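Local structure of DltD domain-containing protein (Beauveria bassiana, 7D78) at residues V63-L68 / R225-F230; I55-F60 / Y83-R88. The protein is a fungal polyketide thioesterase of the alpha/beta-hydrolase fold that probably acts as a cyclase, closing polyketide chains into medium-ring lactones. All coordinates share one frame; numbering follows the deposited sequence. Where two conformers were deposited one is given.

Contact 1. Residues V63-L68 / R225-F230; sequences VKEMLL and RGAPNF
V63 and E65 close on A227 from two directions: V63 CG2 lies 3.7 Å from A227 CB, and E65 OE1 comes to 3.4 Å from the same methyl. Two type I beta turns meet here, V63 to M66 and A227 to F230, in an alpha/beta-hydrolase fold; the first belongs to the loop between strand 51-57 and helix 68-77, the second to the loop after helix 210-220. No hydrogen bond crosses between them. The other methyl of V63, CG1, sits at the edge of the F230 ring and 4.0 Å from F230 CB, the two side chains crossing at about a right angle. M66 adds a Met-aromatic contact, SD standing 4.8 Å from the F230 ring centroid and oblique to it. E65 CG, set opposite its carbonyl carbon by the first torsion, rests 3.5 Å from G226 O; the bend at chi2 (82°) then turns the carboxylate toward K64. K64 NZ meets E65 OE2 in a salt bridge of 2.7 Å, on the syn side and somewhat out of the carboxylate plane, and also bridges D86 and D92, while N229 ND2 bonds D92 as well. Were E65 replaced by an alanine, K64 would probably lose the carboxylate beside it in the chain, and a gap would open beside G226 and A227. Within the first turn, a weak bond of 3.6 Å runs from V63 N to M66 SD, nearly straight at 165°.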
loop_
_atom_site.group_PDB
_atom_site.type_symbol
_atom_site.label_atom_id
_atom_site.label_comp_id
_atom_site.label_asym_id
_atom_site.label_seq_id
_atom_site.Cartn_x
_atom_site.Cartn_y
_atom_site.Cartn_z
ATOM N N VAL A 63 6.506 -13.425 -16.706
ATOM C CA VAL A 63 5.292 -13.937 -17.318
ATOM C C VAL A 63 5.153 -15.414 -16.967
ATOM O O VAL A 63 6.119 -16.095 -16.600
ATOM C CB VAL A 63 5.250 -13.709 -18.856
ATOM C CG1 VAL A 63 5.185 -12.206 -19.166
ATOM C CG2 VAL A 63 6.438 -14.360 -19.569
ATOM N N LYS A 64 3.919 -15.911 -17.077
ATOM C CA LYS A 64 3.588 -17.256 -16.619
ATOM C C LYS A 64 4.360 -18.334 -17.374
ATOM O O LYS A 64 4.525 -19.440 -16.848
ATOM C CB LYS A 64 2.075 -17.483 -16.760
ATOM C CG LYS A 64 1.550 -17.261 -18.202
ATOM C CD LYS A 64 0.041 -17.043 -18.224
ATOM C CE LYS A 64 -0.490 -16.939 -19.662
ATOM N NZ LYS A 64 0.258 -15.891 -20.421
ATOM N N GLU A 65 4.845 -18.034 -18.584
ATOM C CA GLU A 65 5.550 -19.014 -19.409
ATOM C C GLU A 65 6.983 -19.264 -18.957
ATOM O O GLU A 65 7.600 -20.232 -19.413
ATOM C CB GLU A 65 5.563 -18.564 -20.882
ATOM C CG GLU A 65 4.204 -18.580 -21.548
ATOM C CD GLU A 65 3.383 -17.332 -21.252
ATOM O OE1 GLU A 65 3.923 -16.393 -20.618
ATOM O OE2 GLU A 65 2.196 -17.299 -21.652
ATOM N N MET A 66 7.532 -18.423 -18.086
ATOM C CA MET A 66 8.908 -18.586 -17.634
ATOM C C MET A 66 8.940 -19.596 -16.497
ATOM O O MET A 66 8.394 -19.332 -15.422
ATOM C CB MET A 66 9.484 -17.247 -17.185
ATOM C CG MET A 66 9.511 -16.201 -18.285
ATOM S SD MET A 66 9.762 -14.524 -17.653
ATOM C CE MET A 66 11.273 -14.693 -16.787
ATOM N N LEU A 67 9.559 -20.765 -16.745
ATOM C CA LEU A 67 9.896 -21.782 -15.739
ATOM C C LEU A 67 8.693 -22.508 -15.152
ATOM O O LEU A 67 8.710 -23.739 -15.023
ATOM C CB LEU A 67 10.728 -21.174 -14.600
ATOM C CG LEU A 67 11.964 -20.358 -15.032
ATOM C CD1 LEU A 67 12.214 -19.160 -14.119
ATOM C CD2 LEU A 67 13.229 -21.223 -15.152
ATOM N N LEU A 68 7.639 -21.770 -14.805
ATOM C CA LEU A 68 6.524 -22.369 -14.077
ATOM C C LEU A 68 5.761 -23.462 -14.827
ATOM O O LEU A 68 5.226 -24.354 -14.145
ATOM C CB LEU A 68 5.560 -21.258 -13.628
ATOM C CG LEU A 68 6.240 -20.142 -12.825
ATOM C CD1 LEU A 68 5.205 -19.224 -12.166
ATOM C CD2 LEU A 68 7.191 -20.714 -11.776
ATOM N N ARG A 225 10.938 -17.846 -27.798
ATOM C CA ARG A 225 9.486 -17.883 -27.873
ATOM C C ARG A 225 8.892 -18.416 -26.563
ATOM O O ARG A 225 9.598 -18.760 -25.607
ATOM C CB ARG A 225 9.039 -18.706 -29.084
ATOM C CG ARG A 225 7.968 -18.029 -29.957
ATOM C CD ARG A 225 6.584 -18.103 -29.309
ATOM N NE ARG A 225 5.511 -17.505 -30.100
ATOM C CZ ARG A 225 5.116 -16.239 -29.991
ATOM N NH1 ARG A 225 5.719 -15.429 -29.128
ATOM N NH2 ARG A 225 4.124 -15.782 -30.748
ATOM N N GLY A 226 7.563 -18.461 -26.531
ATOM C CA GLY A 226 6.781 -18.769 -25.357
ATOM C C GLY A 226 5.733 -17.700 -25.111
ATOM O O GLY A 226 4.545 -18.004 -24.946
ATOM N N ALA A 227 6.152 -16.435 -25.123
ATOM C CA ALA A 227 5.349 -15.347 -24.567
ATOM C C ALA A 227 5.471 -14.079 -25.403
ATOM O O ALA A 227 6.392 -13.273 -25.184
ATOM C CB ALA A 227 5.765 -15.080 -23.122
ATOM N N PRO A 228 4.537 -13.838 -26.331
ATOM C CA PRO A 228 4.604 -12.609 -27.143
ATOM C C PRO A 228 4.479 -11.335 -26.331
ATOM O O PRO A 228 4.897 -10.273 -26.809
ATOM C CB PRO A 228 3.420 -12.748 -28.114
ATOM C CG PRO A 228 2.910 -14.145 -27.961
ATOM C CD PRO A 228 3.332 -14.635 -26.616
ATOM N N ASN A 229 3.912 -11.397 -25.127
ATOM C CA ASN A 229 3.617 -10.192 -24.368
ATOM C C ASN A 229 4.574 -9.986 -23.196
ATOM O O ASN A 229 4.355 -9.083 -22.382
ATOM C CB ASN A 229 2.158 -10.217 -23.899
ATOM C CG ASN A 229 1.170 -9.924 -25.033
ATOM O OD1 ASN A 229 1.340 -8.963 -25.793
ATOM N ND2 ASN A 229 0.128 -10.750 -25.143
ATOM N N PHE A 230 5.640 -10.781 -23.103
ATOM C CA PHE A 230 6.726 -10.444 -22.191
ATOM C C PHE A 230 7.388 -9.139 -22.629
ATOM O O PHE A 230 7.709 -8.958 -23.806
ATOM C CB PHE A 230 7.770 -11.558 -22.134
ATOM C CG PHE A 230 9.019 -11.161 -21.384
ATOM C CD1 PHE A 230 8.994 -11.022 -20.000
ATOM C CD2 PHE A 230 10.202 -10.893 -22.061
ATOM C CE1 PHE A 230 10.127 -10.626 -19.302
ATOM C CE2 PHE A 230 11.341 -10.502 -21.374
ATOM C CZ PHE A 230 11.304 -10.370 -19.988
#

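Contact 2. Residues I55-F60 / Y83-R88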
loop_
_atom_site.group_PDB
_atom_site.type_symbol
_atom_site.label_atom_id
_atom_site.label_comp_id
_atom_site.label_asym_id
_atom_site.label_seq_id
_atom_site.Cartn_x
_atom_site.Cartn_y
_atom_site.Cartn_z
ATOM N N ILE A 55 -2.529 -22.110 -6.959
ATOM C CA ILE A 55 -2.445 -20.886 -7.756
ATOM C C ILE A 55 -1.025 -20.353 -7.638
ATOM O O ILE A 55 -0.570 -20.037 -6.532
ATOM C CB ILE A 55 -3.467 -19.835 -7.291
ATOM C CG1 ILE A 55 -4.898 -20.306 -7.558
ATOM C CG2 ILE A 55 -3.208 -18.480 -7.991
ATOM C CD1 ILE A 55 -5.944 -19.632 -6.636
ATOM N N MET A 56 -0.320 -20.257 -8.768
ATOM C CA MET A 56 1.100 -19.913 -8.802
ATOM C C MET A 56 1.277 -18.483 -9.305
ATOM O O MET A 56 0.866 -18.164 -10.425
ATOM C CB MET A 56 1.875 -20.881 -9.705
ATOM C CG MET A 56 1.808 -22.347 -9.265
ATOM S SD MET A 56 2.583 -23.458 -10.467
ATOM C CE MET A 56 4.313 -23.044 -10.256
ATOM N N THR A 57 1.929 -17.643 -8.495
ATOM C CA THR A 57 2.219 -16.260 -8.872
ATOM C C THR A 57 3.675 -16.137 -9.303
ATOM O O THR A 57 4.572 -16.470 -8.514
ATOM C CB THR A 57 1.938 -15.308 -7.707
ATOM O OG1 THR A 57 0.535 -15.318 -7.388
ATOM C CG2 THR A 57 2.332 -13.878 -8.086
ATOM N N PRO A 58 3.961 -15.645 -10.509
ATOM C CA PRO A 58 5.354 -15.491 -10.948
ATOM C C PRO A 58 6.082 -14.370 -10.215
ATOM O O PRO A 58 5.507 -13.573 -9.475
ATOM C CB PRO A 58 5.232 -15.160 -12.443
ATOM C CG PRO A 58 3.816 -15.489 -12.821
ATOM C CD PRO A 58 3.007 -15.267 -11.562
ATOM N N GLY A 59 7.384 -14.301 -10.481
ATOM C CA GLY A 59 8.243 -13.282 -9.912
ATOM C C GLY A 59 8.101 -11.924 -10.583
ATOM O O GLY A 59 7.215 -11.672 -11.400
ATOM N N PHE A 60 9.027 -11.037 -10.220
ATOM C CA PHE A 60 8.970 -9.611 -10.527
ATOM C C PHE A 60 8.990 -9.357 -12.028
ATOM O O PHE A 60 10.001 -9.605 -12.691
ATOM C CB PHE A 60 10.140 -8.912 -9.829
ATOM C CG PHE A 60 10.107 -7.405 -9.905
ATOM C CD1 PHE A 60 9.259 -6.666 -9.081
ATOM C CD2 PHE A 60 10.971 -6.729 -10.742
ATOM C CE1 PHE A 60 9.260 -5.277 -9.117
ATOM C CE2 PHE A 60 10.980 -5.338 -10.785
ATOM C CZ PHE A 60 10.123 -4.614 -9.975
ATOM N N TYR A 83 -3.027 -23.249 -11.618
ATOM C CA TYR A 83 -3.259 -22.020 -12.373
ATOM C C TYR A 83 -2.000 -21.168 -12.305
ATOM O O TYR A 83 -1.601 -20.742 -11.218
ATOM C CB TYR A 83 -4.452 -21.250 -11.796
ATOM C CG TYR A 83 -4.896 -20.020 -12.580
ATOM C CD1 TYR A 83 -5.207 -20.113 -13.925
ATOM C CD2 TYR A 83 -5.055 -18.778 -11.953
ATOM C CE1 TYR A 83 -5.645 -19.012 -14.646
ATOM C CE2 TYR A 83 -5.506 -17.662 -12.662
ATOM C CZ TYR A 83 -5.794 -17.787 -14.018
ATOM O OH TYR A 83 -6.236 -16.702 -14.759
ATOM N N ILE A 84 -1.348 -20.964 -13.449
ATOM C CA ILE A 84 -0.293 -19.962 -13.586
ATOM C C ILE A 84 -0.885 -18.786 -14.343
ATOM O O ILE A 84 -1.563 -18.976 -15.360
ATOM C CB ILE A 84 0.939 -20.512 -14.328
ATOM C CG1 ILE A 84 1.144 -22.005 -14.083
ATOM C CG2 ILE A 84 2.197 -19.745 -13.934
ATOM C CD1 ILE A 84 2.264 -22.560 -14.934
ATOM N N TYR A 85 -0.637 -17.571 -13.863
ATOM C CA TYR A 85 -1.262 -16.401 -14.464
ATOM C C TYR A 85 -0.257 -15.263 -14.581
ATOM O O TYR A 85 0.748 -15.210 -13.863
ATOM C CB TYR A 85 -2.502 -15.940 -13.651
ATOM C CG TYR A 85 -2.131 -15.337 -12.303
ATOM C CD1 TYR A 85 -1.902 -16.151 -11.200
ATOM C CD2 TYR A 85 -1.969 -13.961 -12.152
ATOM C CE1 TYR A 85 -1.529 -15.609 -9.966
ATOM C CE2 TYR A 85 -1.591 -13.408 -10.937
ATOM C CZ TYR A 85 -1.374 -14.235 -9.851
ATOM O OH TYR A 85 -1.016 -13.680 -8.656
ATOM N N ASP A 86 -0.534 -14.368 -15.532
ATOM C CA ASP A 86 0.190 -13.108 -15.650
ATOM C C ASP A 86 -0.443 -12.086 -14.721
ATOM O O ASP A 86 -1.635 -11.782 -14.875
ATOM C CB ASP A 86 0.156 -12.586 -17.085
ATOM C CG ASP A 86 1.026 -13.411 -18.037
ATOM O OD1 ASP A 86 2.031 -13.989 -17.580
ATOM O OD2 ASP A 86 0.722 -13.446 -19.249
ATOM N N PRO A 87 0.287 -11.535 -13.756
ATOM C CA PRO A 87 -0.321 -10.538 -12.868
ATOM C C PRO A 87 -0.743 -9.288 -13.632
ATOM O O PRO A 87 -0.403 -9.074 -14.797
ATOM C CB PRO A 87 0.791 -10.227 -11.851
ATOM C CG PRO A 87 1.727 -11.433 -11.924
ATOM C CD PRO A 87 1.684 -11.827 -13.386
ATOM N N ARG A 88 -1.496 -8.446 -12.929
ATOM C CA ARG A 88 -2.008 -7.195 -13.478
ATOM C C ARG A 88 -0.924 -6.391 -14.195
ATOM O O ARG A 88 0.175 -6.201 -13.669
ATOM C CB ARG A 88 -2.608 -6.366 -12.341
ATOM C CG ARG A 88 -3.150 -5.008 -12.799
ATOM C CD ARG A 88 -3.634 -4.211 -11.613
ATOM N NE ARG A 88 -4.789 -4.834 -10.979
ATOM C CZ ARG A 88 -6.025 -4.353 -11.057
ATOM N NH1 ARG A 88 -6.259 -3.254 -11.752
ATOM N NH2 ARG A 88 -7.022 -4.974 -10.443
#
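With its first torsion at 70°, Y85 tucks CG between its own backbone N and carbonyl carbon, and the ring thereby swings back across strand 51-57. T57 answers with OG1 opposite its carbonyl carbon, and the two hydroxyls meet: T57 OG1 and Y85 OH are 2.6 Å apart, in a hydrogen bond that either could donate. T57 OG1 stands at the edge of the tyrosine ring, near its plane, and the bond holds the hydroxyl end in place; the turn of the ring rests rather on the neighbours packed against it, M56 O and I55 CG2, the latter 3.9 Å from Y85 CE1.

The backbones pair as parallel strands, I55 beside Y83 and M56 beside I84. M56 N donates to Y83 O at 2.8 Å in an almost perfectly straight bond, 179° at the hydrogen. The short strand axes are inclined at 34°, and past M56 and I84 pairing gives way to packing: P58 CD lies 3.2 Å from Y85 O and faces P87 CG at 4.1 Å. M56 O and Y85 O are buried here without a hydrogen-bonding partner. M56 and I84 run side by side, M56 SD 4.2 Å from I84 CG1 in the conformer given.

This is the strand pair of a beta-alpha-beta unit. Helix 68-77 covers the face bearing M56 and I84, through L68, I71 and A72; helix 103-118 packs on Y83 and Y85 with I113, I117 and L110, and strand 127-133 continues the sheet beyond I55 and T57.

In the fold
The centres of contact 1 and contact 2 are about 11 Å apart, and the two touch directly. K64 NZ of contact 1 forms a salt bridge with D86 OD2 of contact 2 at 2.8 Å, while L68 packs on I84. Contact 2 is a buried strand pair of the central sheet; from the end of strand 51-57 the chain runs into the loop that contact 1 joins to residues 225-230 at the surface. T57 touches the GxSxG segment, probably the nucleophile elbow; its S134 would form the likely catalytic triad with H296 and D267. A glycerol, probably from crystallisation, lies about 6 Å from the M66 side chain.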